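Local coordinates for acetyl xylan esterase (Geobacillus stearothermophilus, PDB 4JKO), which removes acetyl groups from the xylose units of xylan and xylo-oligosaccharides, working as a homooctamer built of two staggered tetrameric rings, at residues G13-D18 / R192-V197. The protein carries 1 engineered substitution. Residues are numbered along the deposited sequence; the frame is centred on the assembly and turned at random.
Sequences GDAITD and RVHPSV. Engineered in segment 13-18: Ala-15 (natural residue Ser). With PO4 (phosphate ion), chain H.
Ile-16 does the close packing here: its CD1 lies 3.4 Å from Val-193 O and also touches Val-193 CG1 and, a little further off, Pro-195 CD. The same methyl meets the His-194 ring obliquely, 3.8 Å from CD2. With chi1 -53° and chi2 -57° the Ile-16 chain turns CD1 toward the 192-197 loop; Phe-137 and Met-88 pack on the same side chain. Val-193 CG1 rests over the centre of one face of the His-194 ring, while Asp-191 OD2 takes the ring's ND1, fixing its rotation. Where Ile-16 and Val-193 are buried and apolar, the other end is partly exposed and polar. There the engineered Ala-15, a serine in nature, and His-194 meet mainly through a phosphate: NE2 of His-194 donates to its O2 at 2.7 Å, Ala-15 N to O1 at 3.0 Å. Gly-63 N and Asn-92 ND2, the inferred transition-state stabilisers, bind the same ion. Asp-14 OD1 caps the short helix 15-18 through Ile-16 N. Replacing His-194 by an alanine is likely to leave Asp-191 OD2 without its ND1 partner and the phosphate short of one donor. All this is consistent with the Ser-His-Asp triad and oxyanion hole of an SGNH (GDSL-family) hydrolase.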
ATOM      1  N   GLY A  13       6.354  21.446  22.048  1.00 23.07           N
ATOM      2  CA  GLY A  13       6.280  22.363  20.952  1.00 22.27           C
ATOM      3  C   GLY A  13       5.331  21.808  19.862  1.00 20.81           C
ATOM      4  O   GLY A  13       4.493  20.924  20.125  1.00 21.84           O
ATOM      5  N   ASP A  14       5.593  22.300  18.677  1.00 20.48           N
ATOM      6  CA  ASP A  14       4.788  22.103  17.458  1.00 21.97           C
ATOM      7  C   ASP A  14       5.590  21.162  16.528  1.00 20.28           C
ATOM      8  O   ASP A  14       6.455  20.438  17.016  1.00 23.02           O
ATOM      9  CB  ASP A  14       4.434  23.439  16.814  1.00 22.20           C
ATOM     10  CG  ASP A  14       5.686  24.288  16.503  1.00 26.28           C
ATOM     11  OD1 ASP A  14       6.773  23.697  16.156  1.00 25.88           O
ATOM     12  OD2 ASP A  14       5.621  25.540  16.633  1.00 25.92           O
ATOM     13  N   ALA A  15       5.357  21.198  15.211  1.00 22.88           N
ATOM     14  CA  ALA A  15       6.030  20.265  14.293  1.00 21.28           C
ATOM     15  C   ALA A  15       7.560  20.354  14.406  1.00 21.83           C
ATOM     16  O   ALA A  15       8.302  19.401  14.136  1.00 20.53           O
ATOM     17  CB  ALA A  15       5.655  20.545  12.865  1.00 21.47           C
ATOM     18  N   ILE A  16       8.044  21.546  14.658  1.00 23.19           N
ATOM     19  CA  ILE A  16       9.500  21.751  14.677  1.00 23.65           C
ATOM     20  C   ILE A  16      10.116  20.896  15.782  1.00 25.06           C
ATOM     21  O   ILE A  16      11.201  20.316  15.611  1.00 23.45           O
ATOM     22  CB  ILE A  16       9.893  23.252  14.780  1.00 22.64           C
ATOM     23  CG1 ILE A  16       9.215  24.103  13.714  1.00 25.32           C
ATOM     24  CG2 ILE A  16      11.399  23.374  14.808  1.00 25.08           C
ATOM     25  CD1 ILE A  16       9.493  23.645  12.279  1.00 25.09           C
ATOM     26  N   THR A  17       9.398  20.736  16.895  1.00 22.93           N
ATOM     27  CA  THR A  17       9.806  19.832  17.949  1.00 20.90           C
ATOM     28  C   THR A  17       9.418  18.354  17.691  1.00 20.87           C
ATOM     29  O   THR A  17      10.222  17.482  17.858  1.00 20.01           O
ATOM     30  CB  THR A  17       9.210  20.347  19.332  1.00 22.37           C
ATOM     31  OG1 THR A  17       9.743  21.646  19.596  1.00 22.62           O
ATOM     32  CG2 THR A  17       9.569  19.425  20.409  1.00 23.61           C
ATOM     33  N   ASP A  18       8.188  18.097  17.241  1.00 20.63           N
ATOM     34  CA  ASP A  18       7.685  16.756  16.956  1.00 22.75           C
ATOM     35  C   ASP A  18       8.639  16.002  16.000  1.00 25.03           C
ATOM     36  O   ASP A  18       9.193  14.950  16.374  1.00 22.99           O
ATOM     37  CB  ASP A  18       6.308  16.969  16.308  1.00 22.15           C
ATOM     38  CG  ASP A  18       5.588  15.715  15.996  1.00 24.97           C
ATOM     39  OD1 ASP A  18       6.242  14.632  15.868  1.00 26.92           O
ATOM     40  OD2 ASP A  18       4.345  15.869  15.792  1.00 25.29           O
ATOM     41  N   ARG A 192       9.694  28.785   4.962  1.00 23.27           N
ATOM     42  CA  ARG A 192      10.236  29.694   5.975  1.00 23.35           C
ATOM     43  C   ARG A 192       9.975  29.246   7.364  1.00 22.36           C
ATOM     44  O   ARG A 192      10.233  29.963   8.341  1.00 20.66           O
ATOM     45  CB  ARG A 192       9.797  31.144   5.710  1.00 23.60           C
ATOM     46  CG  ARG A 192      10.385  31.705   4.441  1.00 23.64           C
ATOM     47  CD  ARG A 192      10.004  33.141   4.107  1.00 24.30           C
ATOM     48  NE  ARG A 192       8.658  33.309   3.563  1.00 23.12           N
ATOM     49  CZ  ARG A 192       7.996  34.435   3.496  1.00 21.86           C
ATOM     50  NH1 ARG A 192       8.583  35.577   3.855  1.00 22.68           N
ATOM     51  NH2 ARG A 192       6.761  34.444   2.939  1.00 21.82           N
ATOM     52  N   VAL A 193       9.559  28.001   7.509  1.00 21.11           N
ATOM     53  CA  VAL A 193       9.264  27.421   8.810  1.00 21.24           C
ATOM     54  C   VAL A 193       9.912  26.060   9.040  1.00 21.44           C
ATOM     55  O   VAL A 193      10.614  25.897  10.013  1.00 21.68           O
ATOM     56  CB  VAL A 193       7.735  27.298   9.028  1.00 21.20           C
ATOM     57  CG1 VAL A 193       7.416  26.436  10.278  1.00 25.46           C
ATOM     58  CG2 VAL A 193       7.065  28.668   9.065  1.00 22.77           C
ATOM     59  N   HIS A 194       9.652  25.096   8.151  1.00 21.17           N
ATOM     60  CA  HIS A 194      10.121  23.701   8.284  1.00 21.77           C
ATOM     61  C   HIS A 194      11.434  23.544   7.554  1.00 22.63           C
ATOM     62  O   HIS A 194      11.415  23.545   6.340  1.00 21.92           O
ATOM     63  CB  HIS A 194       9.131  22.713   7.700  1.00 22.41           C
ATOM     64  CG  HIS A 194       7.763  22.808   8.302  1.00 25.38           C
ATOM     65  ND1 HIS A 194       6.742  23.476   7.678  1.00 23.41           N
ATOM     66  CD2 HIS A 194       7.265  22.387   9.490  1.00 25.45           C
ATOM     67  CE1 HIS A 194       5.646  23.414   8.409  1.00 22.87           C
ATOM     68  NE2 HIS A 194       5.942  22.788   9.530  1.00 24.99           N
ATOM     69  N   PRO A 195      12.560  23.513   8.277  1.00 20.63           N
ATOM     70  CA  PRO A 195      13.814  23.582   7.564  1.00 22.23           C
ATOM     71  C   PRO A 195      14.488  22.236   7.323  1.00 23.10           C
ATOM     72  O   PRO A 195      13.997  21.206   7.786  1.00 23.63           O
ATOM     73  CB  PRO A 195      14.677  24.322   8.504  1.00 22.17           C
ATOM     74  CG  PRO A 195      14.230  23.840   9.807  1.00 21.50           C
ATOM     75  CD  PRO A 195      12.782  23.620   9.720  1.00 22.86           C
ATOM     76  N   SER A 196      15.634  22.300   6.633  1.00 23.31           N
ATOM     77  CA  SER A 196      16.482  21.144   6.360  1.00 22.60           C
ATOM     78  C   SER A 196      17.252  20.752   7.616  1.00 25.63           C
ATOM     79  O   SER A 196      17.150  21.377   8.671  1.00 23.02           O
ATOM     80  CB  SER A 196      17.499  21.603   5.299  1.00 25.86           C
ATOM     81  OG  SER A 196      18.267  22.660   5.899  1.00 25.14           O
ATOM     82  N   VAL A 197      18.013  19.683   7.518  1.00 25.68           N
ATOM     83  CA  VAL A 197      18.918  19.249   8.577  1.00 24.10           C
ATOM     84  C   VAL A 197      19.712  20.434   9.127  1.00 21.27           C
ATOM     85  O   VAL A 197      19.916  20.512  10.303  1.00 23.10           O
ATOM     86  CB  VAL A 197      19.884  18.139   8.046  1.00 23.25           C
ATOM     87  CG1 VAL A 197      21.002  17.876   9.025  1.00 23.25           C
ATOM     88  CG2 VAL A 197      19.094  16.824   7.796  1.00 24.48           C
TER
HETATM   89  P   PO4 H 306       3.265  23.023  12.006  1.00 29.36           P
HETATM   90  O1  PO4 H 306       3.404  22.665  13.482  1.00 25.10           O
HETATM   91  O2  PO4 H 306       3.906  22.041  11.069  1.00 27.71           O
HETATM   92  O3  PO4 H 306       3.756  24.391  11.661  1.00 27.26           O
HETATM   93  O4  PO4 H 306       1.762  22.976  11.765  1.00 26.44           O